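Local atomic coordinates of penicillin binding protein 2X (Streptococcus thermophilus, PDB entry 5U47), a protein that probably cross-links the peptides of adjacent glycan strands in septal cell wall peptidoglycan, as a transpeptidase that beta-lactam antibiotics inactivate by acylating its essential serine. Residues F229-M234 / T262-Y267; A246-V251 / M543-Q548; Y592-I597 / V628-K633. The protein carries 1 engineered substitution. One frame throughout, in Å; residues are numbered along the deposited sequence.

Interaction 1 of 3, residues F229-M234 / T262-Y267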
# COMPACT_ATOMS: atom_id res chain seq x y z
N PHE A 229 12.43 5.99 11.09
CA PHE A 229 13.54 6.78 10.59
C PHE A 229 13.12 7.58 9.36
O PHE A 229 13.48 8.75 9.24
CB PHE A 229 14.70 5.84 10.29
CG PHE A 229 15.97 6.53 10.01
CD1 PHE A 229 16.85 6.84 11.03
CD2 PHE A 229 16.32 6.84 8.71
CE1 PHE A 229 18.04 7.48 10.76
CE2 PHE A 229 17.49 7.48 8.44
CZ PHE A 229 18.36 7.81 9.46
N LEU A 230 12.35 6.96 8.45
CA LEU A 230 11.87 7.66 7.26
C LEU A 230 10.99 8.87 7.61
O LEU A 230 11.09 9.93 6.95
CB LEU A 230 11.06 6.70 6.35
CG LEU A 230 10.40 7.33 5.13
CD1 LEU A 230 11.42 7.96 4.22
CD2 LEU A 230 9.57 6.32 4.37
N GLU A 231 10.11 8.72 8.60
CA GLU A 231 9.20 9.80 9.03
C GLU A 231 10.00 11.03 9.47
O GLU A 231 9.69 12.15 9.10
CB GLU A 231 8.25 9.35 10.16
CG GLU A 231 7.29 8.20 9.82
CD GLU A 231 6.07 8.57 8.96
OE1 GLU A 231 5.64 9.73 8.98
OE2 GLU A 231 5.49 7.66 8.28
N THR A 232 11.02 10.81 10.27
CA THR A 232 11.89 11.88 10.74
C THR A 232 12.57 12.59 9.57
O THR A 232 12.56 13.82 9.51
CB THR A 232 12.96 11.34 11.69
OG1 THR A 232 12.33 10.63 12.76
CG2 THR A 232 13.84 12.45 12.23
N GLN A 233 13.16 11.83 8.65
CA GLN A 233 13.84 12.45 7.51
C GLN A 233 12.90 13.13 6.55
O GLN A 233 13.27 14.13 5.96
CB GLN A 233 14.75 11.46 6.76
CG GLN A 233 15.81 10.89 7.65
CD GLN A 233 16.62 11.98 8.32
OE1 GLN A 233 16.67 12.02 9.52
NE2 GLN A 233 17.20 12.91 7.52
N MET A 234 11.68 12.60 6.42
CA MET A 234 10.69 13.21 5.56
C MET A 234 10.24 14.55 6.14
O MET A 234 9.99 15.48 5.39
CB MET A 234 9.48 12.29 5.37
CG MET A 234 8.68 12.65 4.16
SD MET A 234 9.63 12.35 2.63
CE MET A 234 8.25 12.59 1.54
N THR A 262 5.58 6.59 3.15
CA THR A 262 4.97 7.72 3.81
C THR A 262 4.62 8.83 2.83
O THR A 262 5.11 8.85 1.68
CB THR A 262 5.88 8.27 4.95
OG1 THR A 262 5.09 9.00 5.90
CG2 THR A 262 7.01 9.13 4.39
N GLN A 263 3.77 9.73 3.28
CA GLN A 263 3.41 10.89 2.49
C GLN A 263 3.23 12.07 3.39
O GLN A 263 3.05 11.90 4.59
CB GLN A 263 2.14 10.65 1.68
CG GLN A 263 0.84 10.68 2.46
CD GLN A 263 -0.34 10.37 1.54
OE1 GLN A 263 -0.38 9.31 0.91
NE2 GLN A 263 -1.28 11.28 1.46
N ARG A 264 3.30 13.26 2.79
CA ARG A 264 3.14 14.50 3.48
C ARG A 264 2.18 15.35 2.64
O ARG A 264 2.21 15.26 1.43
CB ARG A 264 4.49 15.20 3.65
CG ARG A 264 5.45 14.49 4.62
CD ARG A 264 4.94 14.59 6.04
NE ARG A 264 5.82 13.98 7.04
CZ ARG A 264 5.89 12.66 7.30
NH1 ARG A 264 5.17 11.79 6.62
NH2 ARG A 264 6.71 12.22 8.25
N PRO A 265 1.31 16.14 3.28
CA PRO A 265 1.18 16.23 4.74
C PRO A 265 0.56 14.97 5.31
O PRO A 265 -0.07 14.21 4.58
CB PRO A 265 0.22 17.43 4.94
CG PRO A 265 -0.55 17.47 3.67
CD PRO A 265 0.45 17.12 2.60
N THR A 266 0.74 14.76 6.61
CA THR A 266 0.24 13.55 7.26
C THR A 266 -0.50 13.90 8.52
O THR A 266 -0.78 15.07 8.77
CB THR A 266 1.41 12.56 7.52
OG1 THR A 266 0.91 11.27 7.92
CG2 THR A 266 2.36 13.13 8.58
N TYR A 267 -0.84 12.87 9.30
CA TYR A 267 -1.51 13.05 10.59
C TYR A 267 -1.07 11.98 11.59
O TYR A 267 -0.50 10.94 11.22
CB TYR A 267 -3.04 12.99 10.42
CG TYR A 267 -3.60 11.65 9.95
CD1 TYR A 267 -3.66 11.33 8.60
CD2 TYR A 267 -4.10 10.72 10.87
CE1 TYR A 267 -4.17 10.10 8.17
CE2 TYR A 267 -4.63 9.51 10.45
CZ TYR A 267 -4.67 9.20 9.09
OH TYR A 267 -5.18 8.00 8.67
O HOH W 1 2.68 9.32 8.37

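Interaction 2 of 3, residues A246-V251 / M543-Q548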
# COMPACT_ATOMS: atom_id res chain seq x y z
N ALA A 246 4.26 15.42 -0.70
CA ALA A 246 5.46 14.64 -0.97
C ALA A 246 5.19 13.19 -0.62
O ALA A 246 4.23 12.89 0.11
CB ALA A 246 6.65 15.18 -0.18
N SER A 247 6.04 12.30 -1.15
CA SER A 247 5.93 10.90 -0.86
C SER A 247 7.32 10.28 -0.89
O SER A 247 8.23 10.80 -1.53
CB SER A 247 5.04 10.20 -1.87
OG SER A 247 5.67 10.21 -3.14
N ALA A 248 7.46 9.17 -0.19
CA ALA A 248 8.70 8.39 -0.16
C ALA A 248 8.37 6.95 0.16
O ALA A 248 7.61 6.69 1.13
CB ALA A 248 9.63 8.93 0.88
N THR A 249 8.94 6.03 -0.62
CA THR A 249 8.75 4.62 -0.41
C THR A 249 10.04 3.85 -0.63
O THR A 249 10.79 4.13 -1.58
CB THR A 249 7.65 4.07 -1.36
OG1 THR A 249 6.40 4.72 -1.05
CG2 THR A 249 7.45 2.59 -1.19
N VAL A 250 10.29 2.89 0.25
CA VAL A 250 11.45 2.00 0.14
C VAL A 250 10.92 0.59 -0.17
O VAL A 250 10.02 0.09 0.52
CB VAL A 250 12.26 1.97 1.44
CG1 VAL A 250 13.46 1.01 1.31
CG2 VAL A 250 12.73 3.36 1.80
N VAL A 251 11.51 -0.06 -1.16
CA VAL A 251 11.10 -1.39 -1.59
C VAL A 251 12.29 -2.32 -1.66
O VAL A 251 13.40 -1.90 -2.04
CB VAL A 251 10.46 -1.32 -3.01
CG1 VAL A 251 10.07 -2.70 -3.53
CG2 VAL A 251 9.22 -0.41 -2.99
N MET A 543 14.44 3.08 -3.67
CA MET A 543 13.75 4.16 -2.98
C MET A 543 13.24 5.15 -4.01
O MET A 543 13.94 5.49 -4.97
CB MET A 543 14.67 4.83 -1.97
CG MET A 543 13.94 5.85 -1.12
SD MET A 543 14.95 6.38 0.28
CE MET A 543 13.72 7.31 1.17
N TYR A 544 12.02 5.62 -3.82
CA TYR A 544 11.39 6.59 -4.73
C TYR A 544 10.82 7.72 -3.91
O TYR A 544 10.04 7.49 -2.97
CB TYR A 544 10.30 5.88 -5.54
CG TYR A 544 9.53 6.72 -6.53
CD1 TYR A 544 10.17 7.50 -7.48
CD2 TYR A 544 8.15 6.60 -6.62
CE1 TYR A 544 9.46 8.22 -8.43
CE2 TYR A 544 7.43 7.33 -7.56
CZ TYR A 544 8.09 8.12 -8.47
OH TYR A 544 7.37 8.84 -9.41
N VAL A 545 11.19 8.95 -4.26
CA VAL A 545 10.78 10.14 -3.54
C VAL A 545 10.21 11.16 -4.49
O VAL A 545 10.75 11.33 -5.59
CB VAL A 545 11.98 10.76 -2.79
CG1 VAL A 545 11.58 12.01 -2.02
CG2 VAL A 545 12.58 9.73 -1.85
N THR A 546 9.12 11.83 -4.09
CA THR A 546 8.50 12.88 -4.88
C THR A 546 8.12 14.05 -3.97
O THR A 546 7.88 13.86 -2.79
CB THR A 546 7.20 12.41 -5.59
OG1 THR A 546 6.11 12.33 -4.65
CG2 THR A 546 7.38 11.05 -6.31
N VAL A 547 8.12 15.25 -4.53
CA VAL A 547 7.68 16.46 -3.87
C VAL A 547 7.05 17.34 -4.96
O VAL A 547 7.66 17.57 -6.02
CB VAL A 547 8.81 17.20 -3.11
CG1 VAL A 547 9.95 17.58 -4.03
CG2 VAL A 547 8.26 18.44 -2.40
N GLN A 548 5.83 17.81 -4.70
CA GLN A 548 5.11 18.64 -5.63
C GLN A 548 5.18 20.11 -5.20
O GLN A 548 4.93 20.44 -4.03
CB GLN A 548 3.65 18.18 -5.77
CG GLN A 548 2.87 18.98 -6.81
CD GLN A 548 1.47 18.45 -7.09
OE1 GLN A 548 1.13 17.35 -6.73
NE2 GLN A 548 0.65 19.27 -7.75
O HOH W 2 7.39 7.99 -3.40

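Interaction 3 of 3, residues Y592-I597 / V628-K633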
# COMPACT_ATOMS: atom_id res chain seq x y z
N TYR A 592 -7.78 -21.75 1.89
CA TYR A 592 -8.50 -20.66 1.21
C TYR A 592 -9.09 -21.17 -0.10
O TYR A 592 -8.46 -21.97 -0.79
CB TYR A 592 -7.58 -19.46 0.90
CG TYR A 592 -8.29 -18.36 0.12
CD1 TYR A 592 -9.21 -17.50 0.76
CD2 TYR A 592 -8.09 -18.19 -1.25
CE1 TYR A 592 -9.89 -16.52 0.06
CE2 TYR A 592 -8.76 -17.20 -1.96
CZ TYR A 592 -9.65 -16.36 -1.31
OH TYR A 592 -10.31 -15.38 -2.03
N GLN A 593 -10.29 -20.72 -0.43
CA GLN A 593 -10.93 -21.05 -1.70
C GLN A 593 -11.63 -19.80 -2.25
O GLN A 593 -12.05 -18.92 -1.49
CB GLN A 593 -11.85 -22.28 -1.57
CG GLN A 593 -12.89 -22.21 -0.49
CD GLN A 593 -13.63 -23.54 -0.31
OE1 GLN A 593 -13.02 -24.58 -0.03
NE2 GLN A 593 -14.93 -23.51 -0.44
N THR A 594 -11.71 -19.68 -3.56
CA THR A 594 -12.27 -18.47 -4.16
C THR A 594 -13.74 -18.30 -3.94
O THR A 594 -14.21 -17.17 -3.83
CB THR A 594 -12.10 -18.41 -5.69
OG1 THR A 594 -12.82 -19.47 -6.31
CG2 THR A 594 -10.64 -18.51 -6.10
N GLY A 595 -14.47 -19.42 -3.88
CA GLY A 595 -15.92 -19.36 -3.90
C GLY A 595 -16.30 -19.10 -5.37
O GLY A 595 -15.42 -19.04 -6.25
N ASP A 596 -17.60 -18.94 -5.64
CA ASP A 596 -18.11 -18.68 -7.00
C ASP A 596 -17.74 -17.30 -7.49
O ASP A 596 -18.28 -16.31 -7.00
CB ASP A 596 -19.64 -18.77 -7.05
CG ASP A 596 -20.15 -20.16 -6.82
OD1 ASP A 596 -19.52 -21.13 -7.33
OD2 ASP A 596 -21.23 -20.28 -6.17
N ILE A 597 -16.83 -17.22 -8.46
CA ILE A 597 -16.39 -15.92 -8.99
C ILE A 597 -16.66 -15.72 -10.49
O ILE A 597 -16.35 -14.66 -11.03
CB ILE A 597 -14.90 -15.64 -8.66
CG1 ILE A 597 -13.98 -16.71 -9.24
CG2 ILE A 597 -14.70 -15.54 -7.14
CD1 ILE A 597 -12.51 -16.37 -9.09
N VAL A 628 -11.84 -19.64 -14.80
CA VAL A 628 -10.79 -19.60 -13.78
C VAL A 628 -10.09 -20.95 -13.78
O VAL A 628 -10.76 -21.99 -13.95
CB VAL A 628 -11.36 -19.27 -12.38
CG1 VAL A 628 -10.24 -19.04 -11.38
CG2 VAL A 628 -12.26 -18.04 -12.45
N SER A 629 -8.77 -20.96 -13.57
CA SER A 629 -7.97 -22.21 -13.63
C SER A 629 -8.13 -23.15 -12.43
O SER A 629 -7.58 -24.25 -12.44
CB SER A 629 -6.49 -21.90 -13.83
OG SER A 629 -5.94 -21.26 -12.70
N VAL A 630 -8.84 -22.70 -11.40
CA VAL A 630 -9.15 -23.48 -10.22
C VAL A 630 -10.65 -23.34 -9.96
O VAL A 630 -11.27 -22.31 -10.31
CB VAL A 630 -8.35 -23.04 -8.97
CG1 VAL A 630 -6.85 -23.29 -9.18
CG2 VAL A 630 -8.61 -21.59 -8.61
N ASP A 631 -11.23 -24.36 -9.34
CA ASP A 631 -12.66 -24.40 -9.06
C ASP A 631 -13.03 -23.62 -7.79
O ASP A 631 -12.18 -23.32 -6.96
CB ASP A 631 -13.11 -25.86 -8.94
CG ASP A 631 -12.87 -26.66 -10.22
OD1 ASP A 631 -12.89 -26.07 -11.33
OD2 ASP A 631 -12.70 -27.90 -10.11
N ALA A 632 -14.33 -23.34 -7.65
CA ALA A 632 -14.86 -22.55 -6.54
C ALA A 632 -14.51 -23.08 -5.16
O ALA A 632 -14.32 -22.29 -4.24
CB ALA A 632 -16.39 -22.42 -6.67
N LYS A 633 -14.43 -24.41 -5.00
CA LYS A 633 -14.15 -25.02 -3.70
C LYS A 633 -12.79 -25.70 -3.66
O LYS A 633 -12.54 -26.54 -2.80
CB LYS A 633 -15.25 -26.02 -3.33
CG LYS A 633 -16.61 -25.38 -3.13
CD LYS A 633 -17.65 -26.40 -2.68
CE LYS A 633 -18.93 -25.69 -2.29
NZ LYS A 633 -19.97 -26.66 -1.86
O HOH W 3 -12.75 -20.26 -8.99
O HOH W 4 -10.78 -21.77 -5.08

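Interaction 1 of 3, residues F229-M234 / T262-Y267
Glu231 and Met234 of helix 224-241 face Thr262 and Arg264 of strand 258-264, with the two short axes running the same way, 23° apart and 9.3 Å from each other at closest approach. Glu231 and Arg264 form a buried salt bridge. Arg264 NH2 gives the main bond to Glu231 OE1, 2.8 Å, and NH1 adds a weak one to the same oxygen. The carboxylate and guanidinium planes are nearly parallel, 20° apart, but NH2 meets OE1 from above the carboxylate plane. Thr262 OG1 lies anti to its backbone N (chi1 -157°). This sends the hydroxyl to Glu231 OE2, 2.8 Å away, and leaves CG2 to pack against Leu230 CD2 (3.8 Å) and Met234 CG (3.9 Å). Arg264 NH1 also binds Thr262 OG1 and Gln263 O, both near the guanidinium plane. Met234 CB covers one guanidinium face and Thr266 CG2 the opposite one. Water 1 joins Glu231 OE1 to Thr266 OG1. Outside the segments, Asp235 forms a salt bridge with Arg264 NE, and Gln227 and Ala150 bind Glu231 OE2. Two acidic partners probably keep Arg264 charged despite its burial, and the many bonds to its guanidinium fix that group's rotation.

Interaction 2 of 3, residues A246-V251 / M543-Q548
Ser247 pairs with Thr546, and Thr249 with Tyr544, as the hydrogen-bonded pairs of two antiparallel strands. Each pair bonds backbone N to O in both directions. The bonds Ser247 N to Thr546 O and Thr546 N to Ser247 O are both 2.9 Å; Thr249 N to Tyr544 O and Tyr544 N to Thr249 O are both 3.0 Å. The Ser247 and Thr546 hydroxyls also meet directly, with OG and OG1 only 2.6 Å apart. Each lies between its own backbone N and carbonyl carbon (chi1 67° for Ser247, 76° for Thr546), and this turns both oxygens into the same gap between the strands. Either could be the donor. Water 2 lies beside them, 2.8 Å from Ser247 OG, and donates to Tyr544 O.

The non-hydrogen-bonded pairs put their side chains on the other face. There Ala246 CB lies 4.2 Å from Val547 CB, and Ala248 CB lies 4.1 Å from Val545 CG2. The extended Met543 chain crosses Val250 obliquely, with Met543 CG 4.0 Å from Val250 CG2. Its methyl CE reaches on toward Ala248.

Further out, Thr249 OG1 is bonded to Gln416 and Thr261, and Tyr544 OH to Tyr291. Phe423 meets the Tyr544 ring edge-to-face.

Strand 245-252 is held between 541-548 and 258-264 in the five-stranded antiparallel sheet of the transpeptidase domain. Helices 224-241 and 558-572 cover the face of Ala246, Ala248, Val250, Met543, Val545 and Val547. Helix 416-427 packs on the face of Ser247, Thr249 and Tyr544, so the sheet is sandwiched between helices.

Interaction 3 of 3, residues Y592-I597 / V628-K633
Gln593 CG sits between its own backbone N and carbonyl carbon (chi1 54°), which lays the chain alongside Lys633. The two side chains run side by side in the same direction, with Gln593 NE2 3.7 Å from Lys633 CG. Both residues are exposed, and this end of the contact lies at the surface. Gln593 CB also approaches Ala632 O.

Gly595 N donates to the same oxygen, Ala632 O, at 2.9 Å, in the carbonyl plane and on a lone pair. This is the one direct hydrogen bond between the two segments. The N-H...O angle is 140°, so the bond is noticeably bent. Beyond this N-H the positive phi of Gly595, 76°, turns the chain. Ala632 has the largest share of the contact among the residues of 628-633. Its CB lies 3.4 Å from Asp596 OD1 and close to Gly595 O. Its CA faces Thr594 OG1.

Two waters extend the link. Water 3 donates to Thr594 OG1 and to Val630 O. Water 4 accepts from Thr594 N at 2.7 Å and donates to Asp631 O. The Thr594 hydroxyl gives its own proton to a lone pair of Gly595 O, with OG1 2.6 Å from that oxygen, and receives one from water 3.

At the far end, Ile597 and Val628 cross at about a right angle, and Ile597 CD1 is 3.8 Å from Val628 CG2. Nearby, helix 602-611 touches both Thr594 and Ile597, and Ile636 packs on Thr594 and Val630.

Both segments belong to the first PASTA domain. The contact joins the loop leading into its helix 602-611 to the loop between strands 625-628 and 641-646, consistent with the small alpha/beta PASTA fold.

Interactions 1 and 2 are parts of one structure, with centres 10 Å apart. Strand 245-252 is the element they share. Two probable backbone hydrogen bonds join the contacts, Arg264 N to Ala246 O and Thr262 N to Ala248 O, both 2.9 Å. Met234 of helix 224-241 packs on strand 245-252, its CE 3.5 Å from Ser247 C. The same sheet ends in strand 503-510, which carries Lys505 of a probable KSG motif; with Ser295 and Lys298 of an SxxK pattern this probably marks the active site. Interaction 3 is separate, in a PASTA domain, its nearest atoms about 24 Å from interaction 2 and about 26 Å from interaction 1.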